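PDB 3HUT: putative branched-chain amino acid ABC transporter from Rhodospirillum rubrum ATCC 11170, which probably captures branched-chain or related amino acids outside the cytoplasmic membrane and hands them to an ABC transporter for uptake. Local coordinates for residues Pro178-Glu191 with Glu205-Arg217. Numbering follows the deposited sequence.
Sequences PGNRRFDDVIDEIE and EDAAPFLRALRAR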
loop_
_atom_site.group_PDB
_atom_site.type_symbol
_atom_site.label_atom_id
_atom_site.label_comp_id
_atom_site.label_asym_id
_atom_site.label_seq_id
_atom_site.Cartn_x
_atom_site.Cartn_y
_atom_site.Cartn_z
ATOM N N PRO A 178 14.354 9.651 -12.171
ATOM C CA PRO A 178 14.425 8.195 -12.061
ATOM C C PRO A 178 15.576 7.740 -12.948
ATOM O O PRO A 178 15.747 8.267 -14.045
ATOM C CB PRO A 178 13.076 7.742 -12.609
ATOM C CG PRO A 178 12.174 8.903 -12.316
ATOM C CD PRO A 178 13.036 10.080 -12.669
ATOM N N GLY A 179 16.375 6.792 -12.469
ATOM C CA GLY A 179 17.493 6.306 -13.262
ATOM C C GLY A 179 18.775 7.104 -13.107
ATOM O O GLY A 179 19.812 6.744 -13.676
ATOM N N ASN A 180 18.723 8.186 -12.336
ATOM C CA ASN A 180 19.901 9.016 -12.131
ATOM C C ASN A 180 21.099 8.205 -11.656
ATOM O O ASN A 180 20.971 7.328 -10.799
ATOM C CB ASN A 180 19.620 10.114 -11.111
ATOM C CG ASN A 180 20.874 10.871 -10.725
ATOM O OD1 ASN A 180 21.573 11.398 -11.582
ATOM N ND2 ASN A 180 21.171 10.917 -9.433
ATOM N N ARG A 181 22.268 8.503 -12.209
ATOM C CA ARG A 181 23.471 7.788 -11.814
ATOM C C ARG A 181 24.627 8.669 -11.348
ATOM O O ARG A 181 25.709 8.166 -11.088
ATOM C CB ARG A 181 23.929 6.853 -12.943
ATOM C CG ARG A 181 23.047 5.613 -13.099
ATOM C CD ARG A 181 23.136 4.724 -11.859
ATOM N NE ARG A 181 22.289 3.532 -11.932
ATOM C CZ ARG A 181 20.993 3.500 -11.627
ATOM N NH1 ARG A 181 20.368 4.600 -11.218
ATOM N NH2 ARG A 181 20.320 2.361 -11.725
ATOM N N ARG A 182 24.424 9.979 -11.241
ATOM C CA ARG A 182 25.510 10.818 -10.741
ATOM C C ARG A 182 25.187 11.194 -9.302
ATOM O O ARG A 182 24.146 11.792 -9.012
ATOM C CB ARG A 182 25.702 12.076 -11.581
ATOM C CG ARG A 182 24.553 13.014 -11.552
ATOM C CD ARG A 182 23.700 12.815 -12.765
ATOM N NE ARG A 182 23.511 14.083 -13.448
ATOM C CZ ARG A 182 22.654 14.270 -14.442
ATOM N NH1 ARG A 182 21.902 13.270 -14.877
ATOM N NH2 ARG A 182 22.544 15.465 -14.993
ATOM N N PHE A 183 26.095 10.835 -8.404
ATOM C CA PHE A 183 25.903 11.075 -6.986
ATOM C C PHE A 183 27.001 11.925 -6.352
ATOM O O PHE A 183 26.842 12.406 -5.234
ATOM C CB PHE A 183 25.833 9.726 -6.259
ATOM C CG PHE A 183 25.034 8.673 -6.991
ATOM C CD1 PHE A 183 23.672 8.840 -7.219
ATOM C CD2 PHE A 183 25.647 7.501 -7.434
ATOM C CE1 PHE A 183 22.927 7.852 -7.877
ATOM C CE2 PHE A 183 24.917 6.507 -8.092
ATOM C CZ PHE A 183 23.552 6.684 -8.312
ATOM N N ASP A 184 28.113 12.111 -7.057
ATOM C CA ASP A 184 29.224 12.881 -6.507
ATOM C C ASP A 184 28.883 14.262 -5.963
ATOM O O ASP A 184 29.354 14.632 -4.889
ATOM C CB ASP A 184 30.356 13.003 -7.525
ATOM C CG ASP A 184 31.189 11.745 -7.610
ATOM O OD1 ASP A 184 31.554 11.211 -6.539
ATOM O OD2 ASP A 184 31.486 11.292 -8.738
ATOM N N ASP A 185 28.074 15.024 -6.688
ATOM C CA ASP A 185 27.722 16.357 -6.218
ATOM C C ASP A 185 26.859 16.335 -4.967
ATOM O O ASP A 185 27.117 17.078 -4.019
ATOM C CB ASP A 185 27.014 17.149 -7.316
ATOM C CG ASP A 185 27.925 17.443 -8.488
ATOM O OD1 ASP A 185 29.134 17.665 -8.255
ATOM O OD2 ASP A 185 27.430 17.462 -9.632
ATOM N N VAL A 186 25.831 15.492 -4.960
ATOM C CA VAL A 186 24.957 15.410 -3.799
ATOM C C VAL A 186 25.756 14.934 -2.593
ATOM O O VAL A 186 25.491 15.338 -1.463
ATOM C CB VAL A 186 23.763 14.447 -4.046
ATOM C CG1 VAL A 186 24.262 13.078 -4.455
ATOM C CG2 VAL A 186 22.918 14.342 -2.793
ATOM N N ILE A 187 26.745 14.081 -2.836
ATOM C CA ILE A 187 27.566 13.573 -1.748
ATOM C C ILE A 187 28.472 14.672 -1.205
ATOM O O ILE A 187 28.724 14.741 -0.004
ATOM C CB ILE A 187 28.409 12.364 -2.202
ATOM C CG1 ILE A 187 27.481 11.172 -2.470
ATOM C CG2 ILE A 187 29.438 12.014 -1.139
ATOM C CD1 ILE A 187 28.185 9.923 -2.964
ATOM N N ASP A 188 28.961 15.532 -2.092
ATOM C CA ASP A 188 29.820 16.635 -1.675
ATOM C C ASP A 188 28.996 17.586 -0.815
ATOM O O ASP A 188 29.470 18.103 0.196
ATOM C CB ASP A 188 30.356 17.387 -2.896
ATOM C CG ASP A 188 31.441 16.622 -3.629
ATOM O OD1 ASP A 188 31.887 17.104 -4.688
ATOM O OD2 ASP A 188 31.856 15.548 -3.147
ATOM N N GLU A 189 27.755 17.807 -1.229
ATOM C CA GLU A 189 26.845 18.692 -0.516
ATOM C C GLU A 189 26.534 18.148 0.878
ATOM O O GLU A 189 26.409 18.910 1.838
ATOM C CB GLU A 189 25.566 18.865 -1.332
ATOM C CG GLU A 189 24.514 19.737 -0.690
ATOM C CD GLU A 189 23.428 20.133 -1.668
ATOM O OE1 GLU A 189 23.050 19.295 -2.512
ATOM O OE2 GLU A 189 22.941 21.280 -1.588
ATOM N N ILE A 190 26.405 16.828 0.982
ATOM C CA ILE A 190 26.138 16.188 2.264
ATOM C C ILE A 190 27.389 16.351 3.127
ATOM O O ILE A 190 27.311 16.594 4.331
ATOM C CB ILE A 190 25.833 14.690 2.073
ATOM C CG1 ILE A 190 24.465 14.528 1.405
ATOM C CG2 ILE A 190 25.891 13.966 3.405
ATOM C CD1 ILE A 190 24.107 13.092 1.062
ATOM N N GLU A 191 28.546 16.223 2.491
ATOM C CA GLU A 191 29.817 16.371 3.182
ATOM C C GLU A 191 29.990 17.781 3.739
ATOM O O GLU A 191 30.480 17.960 4.854
ATOM C CB GLU A 191 30.970 16.054 2.229
ATOM C CG GLU A 191 31.482 14.631 2.317
ATOM C CD GLU A 191 32.501 14.324 1.242
ATOM O OE1 GLU A 191 33.210 15.261 0.815
ATOM O OE2 GLU A 191 32.600 13.147 0.834
ATOM N N GLU A 205 16.181 0.332 -7.147
ATOM C CA GLU A 205 17.082 0.321 -8.304
ATOM C C GLU A 205 17.991 1.543 -8.387
ATOM O O GLU A 205 19.087 1.459 -8.945
ATOM C CB GLU A 205 16.307 0.183 -9.621
ATOM C CG GLU A 205 15.436 1.369 -9.951
ATOM C CD GLU A 205 14.009 1.187 -9.491
ATOM O OE1 GLU A 205 13.780 0.432 -8.518
ATOM O OE2 GLU A 205 13.115 1.811 -10.106
ATOM N N ASP A 206 17.537 2.674 -7.855
ATOM C CA ASP A 206 18.339 3.898 -7.859
ATOM C C ASP A 206 19.097 4.056 -6.543
ATOM O O ASP A 206 20.228 4.545 -6.519
ATOM C CB ASP A 206 17.460 5.144 -8.067
ATOM C CG ASP A 206 16.888 5.232 -9.470
ATOM O OD1 ASP A 206 17.551 4.751 -10.411
ATOM O OD2 ASP A 206 15.784 5.799 -9.633
ATOM N N ALA A 207 18.468 3.637 -5.450
ATOM C CA ALA A 207 19.074 3.748 -4.123
ATOM C C ALA A 207 20.291 2.851 -3.897
ATOM O O ALA A 207 21.257 3.264 -3.259
ATOM C CB ALA A 207 18.026 3.474 -3.056
ATOM N N ALA A 208 20.248 1.627 -4.412
ATOM C CA ALA A 208 21.367 0.703 -4.230
ATOM C C ALA A 208 22.661 1.300 -4.778
ATOM O O ALA A 208 23.668 1.356 -4.074
ATOM C CB ALA A 208 21.070 -0.643 -4.905
ATOM N N PRO A 209 22.658 1.753 -6.044
ATOM C CA PRO A 209 23.911 2.326 -6.542
ATOM C C PRO A 209 24.308 3.598 -5.799
ATOM O O PRO A 209 25.493 3.849 -5.590
ATOM C CB PRO A 209 23.628 2.564 -8.031
ATOM C CG PRO A 209 22.135 2.671 -8.103
ATOM C CD PRO A 209 21.675 1.612 -7.134
ATOM N N PHE A 210 23.327 4.401 -5.396
ATOM C CA PHE A 210 23.638 5.621 -4.661
ATOM C C PHE A 210 24.380 5.295 -3.369
ATOM O O PHE A 210 25.389 5.922 -3.046
ATOM C CB PHE A 210 22.373 6.400 -4.301
ATOM C CG PHE A 210 22.614 7.470 -3.280
ATOM C CD1 PHE A 210 23.444 8.550 -3.572
ATOM C CD2 PHE A 210 22.070 7.367 -2.003
ATOM C CE1 PHE A 210 23.732 9.514 -2.603
ATOM C CE2 PHE A 210 22.351 8.323 -1.028
ATOM C CZ PHE A 210 23.185 9.397 -1.330
ATOM N N LEU A 211 23.867 4.321 -2.626
ATOM C CA LEU A 211 24.484 3.930 -1.367
ATOM C C LEU A 211 25.880 3.338 -1.559
ATOM O O LEU A 211 26.747 3.506 -0.701
ATOM C CB LEU A 211 23.573 2.947 -0.625
ATOM C CG LEU A 211 22.298 3.640 -0.127
ATOM C CD1 LEU A 211 21.298 2.620 0.378
ATOM C CD2 LEU A 211 22.671 4.632 0.968
ATOM N N ARG A 212 26.100 2.641 -2.670
ATOM C CA ARG A 212 27.423 2.082 -2.936
ATOM C C ARG A 212 28.395 3.255 -3.110
ATOM O O ARG A 212 29.528 3.211 -2.640
ATOM C CB ARG A 212 27.416 1.220 -4.208
ATOM C CG ARG A 212 26.751 -0.149 -4.055
ATOM C CD ARG A 212 26.738 -0.889 -5.393
ATOM N NE ARG A 212 28.091 -1.108 -5.900
ATOM C CZ ARG A 212 28.384 -1.346 -7.176
ATOM N NH1 ARG A 212 27.417 -1.396 -8.087
ATOM N NH2 ARG A 212 29.646 -1.540 -7.541
ATOM N N ALA A 213 27.943 4.307 -3.783
ATOM C CA ALA A 213 28.783 5.480 -3.998
ATOM C C ALA A 213 28.990 6.234 -2.684
ATOM O O ALA A 213 30.101 6.664 -2.361
ATOM C CB ALA A 213 28.145 6.395 -5.038
ATOM N N LEU A 214 27.911 6.397 -1.925
ATOM C CA LEU A 214 27.985 7.093 -0.650
ATOM C C LEU A 214 28.974 6.396 0.284
ATOM O O LEU A 214 29.860 7.033 0.853
ATOM C CB LEU A 214 26.601 7.139 0.013
ATOM C CG LEU A 214 26.548 7.769 1.408
ATOM C CD1 LEU A 214 26.879 9.255 1.312
ATOM C CD2 LEU A 214 25.165 7.569 2.010
ATOM N N ARG A 215 28.833 5.084 0.436
ATOM C CA ARG A 215 29.724 4.344 1.319
ATOM C C ARG A 215 31.145 4.248 0.782
ATOM O O ARG A 215 32.102 4.166 1.558
ATOM C CB ARG A 215 29.185 2.935 1.580
ATOM C CG ARG A 215 27.809 2.897 2.231
ATOM C CD ARG A 215 27.749 3.750 3.492
ATOM N NE ARG A 215 26.480 3.567 4.193
ATOM C CZ ARG A 215 25.975 4.425 5.072
ATOM N NH1 ARG A 215 26.631 5.540 5.364
ATOM N NH2 ARG A 215 24.808 4.167 5.655
ATOM N N ALA A 216 31.284 4.250 -0.538
ATOM C CA ALA A 216 32.606 4.155 -1.149
ATOM C C ALA A 216 33.417 5.391 -0.793
ATOM O O ALA A 216 34.632 5.320 -0.602
ATOM C CB ALA A 216 32.480 4.018 -2.660
ATOM N N ARG A 217 32.741 6.529 -0.693
ATOM C CA ARG A 217 33.419 7.764 -0.349
ATOM C C ARG A 217 33.675 7.904 1.148
ATOM O O ARG A 217 34.196 8.919 1.601
ATOM C CB ARG A 217 32.634 8.959 -0.880
ATOM C CG ARG A 217 32.705 9.058 -2.393
ATOM C CD ARG A 217 32.112 10.347 -2.896
ATOM N NE ARG A 217 32.661 11.490 -2.179
ATOM C CZ ARG A 217 32.373 12.750 -2.471
ATOM N NH1 ARG A 217 31.547 13.024 -3.473
ATOM N NH2 ARG A 217 32.899 13.731 -1.752
HETATM O O HOH W 1 17.763 2.089 -12.618
#
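Two neighbouring helices of an alpha/beta lobe of this periplasmic binding protein, 184-193 and 204-216, are joined here by Phe183 and Phe210, with strand 197-201 linking them in sequence. The axes of 184-191 and 205-216 are inclined by 50°, and the loop leading into the first helix also lies along the second. Phe183, at the N-cap position, lays one ring face over the backbone of Phe210, whose CA sits 3.7 Å from the ring centroid in a CH-pi contact. The Phe210 side chain, with CG anti to its own N (chi1 166°), turns an edge to the same ring in an offset edge-to-face pair. Ala213 CB reaches Phe183 CD2 at 3.6 Å, and the CD1 end of Ile187 settles on the backbone of Ala213 and Leu214. Beneath, Phe210 rests on Ile145 and Leu200 of the parallel strands 141-147 and 197-201.

Charged groups close both ends. Asp206 takes a nearly straight bond from Gly179 N to OD2 (3.1 Å), while Arg181 NH1 makes a salt bridge to Asp206 OD1 from the anti side (2.9 Å); Pro209 CG covers a face of that guanidinium. At the far end, NH1 and NH2 of Arg217 both converge on Asp188 OD2, at spacings too short to be exact. The two planes stand 76° apart, so this is not a flat carboxylate pairing. Glu191 OE2 adds a salt bridge to Arg217 NH2 (2.7 Å), weak as a hydrogen bond, and Ile187 CG2 lies against a guanidinium face. Facing Asp184, Asp188 and Glu191, the Arg217 charge probably offsets their mutual repulsion and favours their ionised forms.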